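Local coordinates for protein sensory box histidine kinase/response regulator (Burkholderia thailandensis, PDB 3MR0) that appears to be a two-component sensor kinase with a response regulator, of which this chain is a PAS domain thought to serve signal sensing, at residues A[13-17]-A[18-22]. Numbering follows the deposited sequence. Where two conformers were deposited one is given.
Sequences LAVSG and ASAGL
Ala14 opens the contact where helix 11-17 runs out into strand 21-25 of the PAS domain: it contributes its backbone O, which lies 3.9 Å from CB of Ala18, one turn on. The exit is a Schellman motif: Ser19 takes a positive phi, and the amides of Ser19 and Ala20 turn back into the last turn. Alanine suits position 18, since its small methyl fits against the end of the helix while Met120 of strand 112-121 touches it too.

Val15 supplies the outer of the two bonds. Its carbonyl O accepts Ala20 N at 3.1 Å, with the donor almost in line with C=O (172°), although the N-H itself is bent. The methyl of Ala20 presses tightly on the same oxygen, CB to O 3.0 Å. CG1 of Val15 also touches Ala20 CB at 4.0 Å, the apolar contact that classically accompanies a Schellman ending, and reaches Leu22 CB at 4.1 Å. This single methyl thus bridges the turn at Ala20 and Leu22 of the strand. Leu22 meets it with CB alone, its CG being set anti to the backbone N (chi1 153°). Trp118, Met120 and Val116 of strand 112-121 lie against Val15, Ala20 and Leu22 respectively, while Gly21 pairs with Ile119 and Leu22 with Ser35, so the helix end is tied to the sheet.

Ser16 gives the inner bond, its O accepting Ser19 N at 3.0 Å from a donor 46° above the carbonyl plane. Ser19 has the left-handed backbone usually left to glycine; here a serine adopts it, its CB directed away from the helix.

Gly17 is the last residue of helix 11-17, though Ala18 keeps helical angles and Ser19 is the first to leave them. Steric crowding does not demand a glycine here; what Gly17 contributes is its backbone N, bonded to Leu13 O at 3.2 Å.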
# COMPACT_ATOMS: atom_id res chain seq x y z
N LEU A 13 3.42 -18.61 -1.32
CA LEU A 13 3.24 -18.89 -2.74
C LEU A 13 2.36 -17.80 -3.34
O LEU A 13 2.56 -17.36 -4.48
CB LEU A 13 2.62 -20.28 -2.97
CG LEU A 13 2.51 -20.86 -4.40
CD1 LEU A 13 3.39 -20.15 -5.41
CD2 LEU A 13 2.81 -22.36 -4.40
N ALA A 14 1.41 -17.35 -2.53
CA ALA A 14 0.45 -16.34 -2.94
C ALA A 14 1.09 -14.98 -3.12
O ALA A 14 1.16 -14.47 -4.24
CB ALA A 14 -0.70 -16.26 -1.94
N VAL A 15 1.57 -14.38 -2.03
CA VAL A 15 2.08 -13.02 -2.11
C VAL A 15 3.21 -12.92 -3.12
O VAL A 15 3.41 -11.87 -3.73
CB VAL A 15 2.45 -12.42 -0.74
CG1 VAL A 15 3.63 -11.49 -0.85
CG2 VAL A 15 1.28 -11.66 -0.19
N SER A 16 3.91 -14.03 -3.34
CA SER A 16 5.07 -14.07 -4.25
C SER A 16 4.72 -14.02 -5.74
O SER A 16 5.13 -13.08 -6.43
CB SER A 16 5.97 -15.28 -3.96
OG SER A 16 5.54 -16.45 -4.65
N GLY A 17 3.97 -15.02 -6.22
CA GLY A 17 3.63 -15.16 -7.63
C GLY A 17 2.73 -14.10 -8.26
O GLY A 17 2.60 -14.05 -9.49
N ALA A 18 2.11 -13.26 -7.42
CA ALA A 18 1.34 -12.09 -7.88
C ALA A 18 2.22 -10.89 -8.15
O ALA A 18 1.77 -9.88 -8.67
CB ALA A 18 0.32 -11.73 -6.85
N SER A 19 3.50 -11.01 -7.79
CA SER A 19 4.43 -9.89 -7.83
C SER A 19 4.02 -8.91 -6.76
O SER A 19 3.95 -7.71 -7.00
CB SER A 19 4.45 -9.23 -9.21
OG SER A 19 4.59 -10.19 -10.24
N ALA A 20 3.74 -9.42 -5.58
CA ALA A 20 3.34 -8.57 -4.47
C ALA A 20 4.50 -8.35 -3.51
O ALA A 20 5.44 -9.16 -3.48
CB ALA A 20 2.14 -9.17 -3.75
N GLY A 21 4.46 -7.25 -2.76
CA GLY A 21 5.40 -7.01 -1.68
C GLY A 21 4.76 -7.16 -0.31
O GLY A 21 3.71 -6.58 -0.01
N LEU A 22 5.40 -7.95 0.54
CA LEU A 22 4.89 -8.20 1.89
C LEU A 22 5.36 -7.11 2.84
O LEU A 22 6.48 -6.64 2.73
CB LEU A 22 5.34 -9.60 2.35
CG LEU A 22 5.52 -9.94 3.83
CD1 LEU A 22 4.23 -10.46 4.45
CD2 LEU A 22 6.61 -10.98 3.98